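Local coordinates for protein FMN Adenylyltransferase (Candida glabrata, PDB 3FWK) that catalyses the transfer of an adenylyl group from ATP to FMN, the step that makes FAD, and has a Rossmann-like alpha/beta fold, at residues Ile216-Thr225 and Ile281-Trp292. Sequence-based numbering, arbitrary orientation. Where two conformers were deposited one is given.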
loop_
_atom_site.group_PDB
_atom_site.type_symbol
_atom_site.label_atom_id
_atom_site.label_comp_id
_atom_site.label_asym_id
_atom_site.label_seq_id
_atom_site.Cartn_x
_atom_site.Cartn_y
_atom_site.Cartn_z
ATOM N N ILE A 216 2.001 -3.575 -8.996
ATOM C CA ILE A 216 0.988 -3.007 -8.114
ATOM C C ILE A 216 -0.363 -3.601 -8.472
ATOM O O ILE A 216 -0.501 -4.276 -9.503
ATOM C CB ILE A 216 0.922 -1.477 -8.199
ATOM C CG1 ILE A 216 0.447 -1.026 -9.573
ATOM C CG2 ILE A 216 2.326 -0.876 -7.883
ATOM C CD1 ILE A 216 0.284 0.491 -9.682
ATOM N N CYS A 217 -1.378 -3.366 -7.628
ATOM C CA CYS A 217 -2.708 -3.853 -7.983
ATOM C C CYS A 217 -3.178 -3.205 -9.273
ATOM O O CYS A 217 -3.303 -1.969 -9.333
ATOM C CB CYS A 217 -3.678 -3.579 -6.874
ATOM S SG CYS A 217 -5.352 -4.234 -7.253
ATOM N N GLU A 218 -3.444 -3.996 -10.316
ATOM C CA GLU A 218 -3.625 -3.393 -11.619
ATOM C C GLU A 218 -4.976 -2.720 -11.802
ATOM O O GLU A 218 -5.202 -2.047 -12.804
ATOM C CB GLU A 218 -3.257 -4.376 -12.764
ATOM C CG GLU A 218 -1.744 -4.455 -13.030
ATOM C CD GLU A 218 -1.194 -3.157 -13.622
ATOM O OE1 GLU A 218 -0.367 -2.529 -12.963
ATOM O OE2 GLU A 218 -1.621 -2.749 -14.723
ATOM N N LEU A 219 -5.871 -2.800 -10.806
ATOM C CA LEU A 219 -7.068 -1.958 -10.861
ATOM C C LEU A 219 -6.746 -0.463 -11.007
ATOM O O LEU A 219 -7.492 0.263 -11.655
ATOM C CB LEU A 219 -7.966 -2.191 -9.635
ATOM C CG LEU A 219 -8.611 -3.584 -9.613
ATOM C CD1 LEU A 219 -9.321 -3.786 -8.271
ATOM C CD2 LEU A 219 -9.561 -3.814 -10.816
ATOM N N TYR A 220 -5.662 0.012 -10.382
ATOM C CA TYR A 220 -5.344 1.447 -10.496
ATOM C C TYR A 220 -5.127 1.846 -11.940
ATOM O O TYR A 220 -5.486 2.963 -12.347
ATOM C CB TYR A 220 -4.113 1.783 -9.643
ATOM C CG TYR A 220 -4.311 1.517 -8.176
ATOM C CD1 TYR A 220 -5.358 2.115 -7.463
ATOM C CD2 TYR A 220 -3.456 0.627 -7.499
ATOM C CE1 TYR A 220 -5.530 1.838 -6.094
ATOM C CE2 TYR A 220 -3.615 0.374 -6.133
ATOM C CZ TYR A 220 -4.633 0.966 -5.462
ATOM O OH TYR A 220 -4.770 0.657 -4.129
ATOM N N ARG A 221 -4.572 0.946 -12.758
ATOM C CA ARG A 221 -4.338 1.218 -14.171
ATOM C C ARG A 221 -5.630 1.556 -14.921
ATOM O O ARG A 221 -5.577 2.210 -15.947
ATOM C CB ARG A 221 -3.597 0.012 -14.790
ATOM C CG ARG A 221 -3.365 0.105 -16.294
ATOM C CD ARG A 221 -2.316 1.214 -16.647
ATOM N NE ARG A 221 -2.164 1.298 -18.109
ATOM C CZ ARG A 221 -2.986 1.974 -18.904
ATOM N NH1 ARG A 221 -3.989 2.707 -18.409
ATOM N NH2 ARG A 221 -2.798 1.945 -20.217
ATOM N N TYR A 222 -6.747 1.023 -14.445
ATOM C CA TYR A 222 -8.031 1.170 -15.107
ATOM C C TYR A 222 -8.852 2.344 -14.589
ATOM O O TYR A 222 -10.002 2.526 -14.997
ATOM C CB TYR A 222 -8.824 -0.142 -15.010
ATOM C CG TYR A 222 -8.232 -1.232 -15.913
ATOM C CD1 TYR A 222 -8.816 -1.517 -17.139
ATOM C CD2 TYR A 222 -7.122 -1.965 -15.532
ATOM C CE1 TYR A 222 -8.279 -2.480 -18.000
ATOM C CE2 TYR A 222 -6.562 -2.919 -16.382
ATOM C CZ TYR A 222 -7.151 -3.174 -17.609
ATOM O OH TYR A 222 -6.611 -4.112 -18.458
ATOM N N GLY A 223 -8.267 3.182 -13.722
ATOM C CA GLY A 223 -8.948 4.427 -13.310
ATOM C C GLY A 223 -9.435 4.425 -11.881
ATOM O O GLY A 223 -9.982 5.433 -11.425
ATOM N N PHE A 224 -9.259 3.322 -11.152
ATOM C CA PHE A 224 -9.582 3.333 -9.731
ATOM C C PHE A 224 -8.528 4.131 -8.991
ATOM O O PHE A 224 -7.322 4.026 -9.284
ATOM C CB PHE A 224 -9.621 1.894 -9.193
ATOM C CG PHE A 224 -10.782 1.122 -9.720
ATOM C CD1 PHE A 224 -12.001 1.169 -9.063
ATOM C CD2 PHE A 224 -10.698 0.347 -10.875
ATOM C CE1 PHE A 224 -13.073 0.424 -9.535
ATOM C CE2 PHE A 224 -11.773 -0.344 -11.375
ATOM C CZ PHE A 224 -12.961 -0.332 -10.690
ATOM N N THR A 225 -8.976 4.911 -7.995
ATOM C CA THR A 225 -8.061 5.600 -7.101
ATOM C C THR A 225 -8.155 5.129 -5.671
ATOM O O THR A 225 -7.288 5.443 -4.866
ATOM C CB THR A 225 -8.303 7.126 -7.155
ATOM O OG1 THR A 225 -9.668 7.411 -6.821
ATOM C CG2 THR A 225 -8.003 7.665 -8.539
ATOM N N ILE A 281 -15.465 -3.468 -15.755
ATOM C CA ILE A 281 -14.930 -2.225 -16.277
ATOM C C ILE A 281 -15.378 -1.995 -17.717
ATOM O O ILE A 281 -15.794 -0.883 -18.071
ATOM C CB ILE A 281 -13.408 -2.218 -16.134
ATOM C CG1 ILE A 281 -13.032 -2.180 -14.641
ATOM C CG2 ILE A 281 -12.798 -1.070 -16.909
ATOM C CD1 ILE A 281 -11.608 -2.689 -14.356
ATOM N N GLU A 282 -15.375 -3.044 -18.541
ATOM C CA GLU A 282 -15.785 -2.920 -19.938
ATOM C C GLU A 282 -17.287 -2.582 -20.028
ATOM O O GLU A 282 -17.699 -1.834 -20.922
ATOM C CB GLU A 282 -15.495 -4.214 -20.690
ATOM C CG GLU A 282 -14.048 -4.509 -20.988
ATOM C CD GLU A 282 -13.904 -5.977 -21.399
ATOM O OE1 GLU A 282 -14.778 -6.806 -21.080
ATOM O OE2 GLU A 282 -12.887 -6.329 -21.982
ATOM N N ASN A 283 -18.091 -3.077 -19.088
ATOM C CA ASN A 283 -19.525 -2.810 -19.126
ATOM C C ASN A 283 -19.838 -1.329 -18.931
ATOM O O ASN A 283 -20.959 -0.901 -19.225
ATOM C CB ASN A 283 -20.266 -3.632 -18.055
ATOM C CG ASN A 283 -20.512 -5.051 -18.446
ATOM O OD1 ASN A 283 -20.241 -5.475 -19.560
ATOM N ND2 ASN A 283 -21.008 -5.837 -17.461
ATOM N N LEU A 284 -18.891 -0.534 -18.405
ATOM C CA LEU A 284 -19.133 0.903 -18.219
ATOM C C LEU A 284 -19.188 1.661 -19.528
ATOM O O LEU A 284 -19.768 2.763 -19.577
ATOM C CB LEU A 284 -18.047 1.508 -17.340
ATOM C CG LEU A 284 -17.939 0.950 -15.922
ATOM C CD1 LEU A 284 -16.673 1.512 -15.236
ATOM C CD2 LEU A 284 -19.177 1.313 -15.100
ATOM N N HIS A 285 -18.563 1.123 -20.584
ATOM C CA HIS A 285 -18.504 1.803 -21.910
ATOM C C HIS A 285 -17.888 3.206 -21.769
ATOM O O HIS A 285 -18.329 4.169 -22.409
ATOM C CB HIS A 285 -19.896 1.866 -22.587
ATOM C CG HIS A 285 -20.627 0.552 -22.638
ATOM N ND1 HIS A 285 -20.002 -0.648 -22.900
ATOM C CD2 HIS A 285 -21.943 0.262 -22.485
ATOM C CE1 HIS A 285 -20.902 -1.624 -22.905
ATOM N NE2 HIS A 285 -22.084 -1.100 -22.642
ATOM N N GLU A 286 -16.878 3.330 -20.923
ATOM C CA GLU A 286 -16.189 4.608 -20.706
ATOM C C GLU A 286 -14.745 4.294 -20.475
ATOM O O GLU A 286 -14.428 3.198 -20.018
ATOM C CB GLU A 286 -16.717 5.343 -19.478
ATOM C CG GLU A 286 -18.151 5.805 -19.551
ATOM C CD GLU A 286 -18.418 6.953 -20.538
ATOM O OE1 GLU A 286 -17.475 7.668 -20.975
ATOM O OE2 GLU A 286 -19.616 7.176 -20.859
ATOM N N ASP A 287 -13.867 5.252 -20.760
ATOM C CA ASP A 287 -12.475 5.005 -20.486
ATOM C C ASP A 287 -11.959 6.031 -19.497
ATOM O O ASP A 287 -12.535 7.129 -19.379
ATOM C CB ASP A 287 -11.659 5.045 -21.774
ATOM C CG ASP A 287 -10.292 4.373 -21.636
ATOM O OD1 ASP A 287 -10.114 3.442 -20.842
ATOM O OD2 ASP A 287 -9.382 4.775 -22.374
ATOM N N TYR A 288 -10.921 5.653 -18.768
ATOM C CA TYR A 288 -10.397 6.469 -17.679
ATOM C C TYR A 288 -8.915 6.573 -17.749
ATOM O O TYR A 288 -8.260 5.619 -18.136
ATOM C CB TYR A 288 -10.759 5.828 -16.314
ATOM C CG TYR A 288 -12.253 5.794 -16.039
ATOM C CD1 TYR A 288 -12.860 6.793 -15.271
ATOM C CD2 TYR A 288 -13.061 4.809 -16.619
ATOM C CE1 TYR A 288 -14.234 6.807 -15.081
ATOM C CE2 TYR A 288 -14.426 4.802 -16.426
ATOM C CZ TYR A 288 -15.010 5.819 -15.681
ATOM O OH TYR A 288 -16.373 5.849 -15.491
ATOM N N TYR A 289 -8.372 7.722 -17.361
ATOM C CA TYR A 289 -6.948 7.790 -17.062
ATOM C C TYR A 289 -6.639 6.878 -15.878
ATOM O O TYR A 289 -7.502 6.664 -15.007
ATOM C CB TYR A 289 -6.576 9.206 -16.629
ATOM C CG TYR A 289 -6.643 10.233 -17.707
ATOM C CD1 TYR A 289 -5.511 10.490 -18.512
ATOM C CD2 TYR A 289 -7.785 11.016 -17.890
ATOM C CE1 TYR A 289 -5.543 11.479 -19.484
ATOM C CE2 TYR A 289 -7.815 12.026 -18.872
ATOM C CZ TYR A 289 -6.692 12.231 -19.656
ATOM O OH TYR A 289 -6.683 13.226 -20.626
ATOM N N PRO A 290 -5.414 6.353 -15.785
ATOM C CA PRO A 290 -5.077 5.577 -14.602
ATOM C C PRO A 290 -5.076 6.436 -13.353
ATOM O O PRO A 290 -4.988 7.673 -13.404
ATOM C CB PRO A 290 -3.672 5.004 -14.900
ATOM C CG PRO A 290 -3.148 5.848 -15.985
ATOM C CD PRO A 290 -4.316 6.427 -16.763
ATOM N N GLY A 291 -5.137 5.772 -12.205
ATOM C CA GLY A 291 -5.354 6.443 -10.929
ATOM C C GLY A 291 -4.328 7.492 -10.593
ATOM O O GLY A 291 -4.645 8.460 -9.886
ATOM N N TRP A 292 -3.097 7.315 -11.090
ATOM C CA TRP A 292 -2.019 8.273 -10.822
ATOM C C TRP A 292 -2.156 9.597 -11.580
ATOM O O TRP A 292 -1.322 10.465 -11.399
ATOM C CB TRP A 292 -0.652 7.620 -11.045
ATOM C CG TRP A 292 -0.489 6.878 -12.326
ATOM C CD1 TRP A 292 -0.002 7.362 -13.498
ATOM C CD2 TRP A 292 -0.714 5.471 -12.527
ATOM N NE1 TRP A 292 0.059 6.335 -14.450
ATOM C CE2 TRP A 292 -0.344 5.170 -13.865
ATOM C CE3 TRP A 292 -1.166 4.440 -11.694
ATOM C CZ2 TRP A 292 -0.425 3.872 -14.391
ATOM C CZ3 TRP A 292 -1.264 3.160 -12.206
ATOM C CH2 TRP A 292 -0.884 2.880 -13.540
#
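Gly291 N donates a nearly straight hydrogen bond (2.8 Å, 160°) to Tyr220 O, where the short helical turn of 216-225 meets the extended chain of 281-292. Gly223 N, from within the turn, reaches the opposite face of the same carbonyl, so two backbone donors grip Tyr220 O. Beside this bond Gly223 CA makes a CA-H...O contact of 3.2 Å with Tyr289 O, and Gly291 CA lies 3.5 Å from Phe224 O. Both carbonyl oxygens are buried here without a conventional hydrogen-bond donor. The two glycines lie where the backbones come close, Gly223 CA being 3.8 Å from Tyr288 CB.

Apolar side chains pack at two places. On helix 275-282, Ile281 stretches out with CG1 anti to the carbonyl carbon (chi1 -67°), bringing CD1 3.8 Å from Phe224 CE2, at the ring edge, and equally near Tyr222 CB; Leu219 CD2 touches the same methyl. At the other end the Trp292 indole is met obliquely by the turn: Arg221 CD meets Trp292 CH2 at 3.8 Å, while Ile216 CD1 and Tyr220 CB approach Trp292 CZ3. Pro290 CB lies over one indole face, towards its rim, and also touches Arg221 O.

The contact ties the loop after helix 202-212 to the chain leaving helix 275-282. Trp292 also packs on Trp206 and Leu210 of helix 202-212, and Leu219 reaches Thr120 of helix 119-131. Tyr220 OH bonds to Lys69 N, at the start of helix 69-86, which follows strand 61-64 of the central sheet.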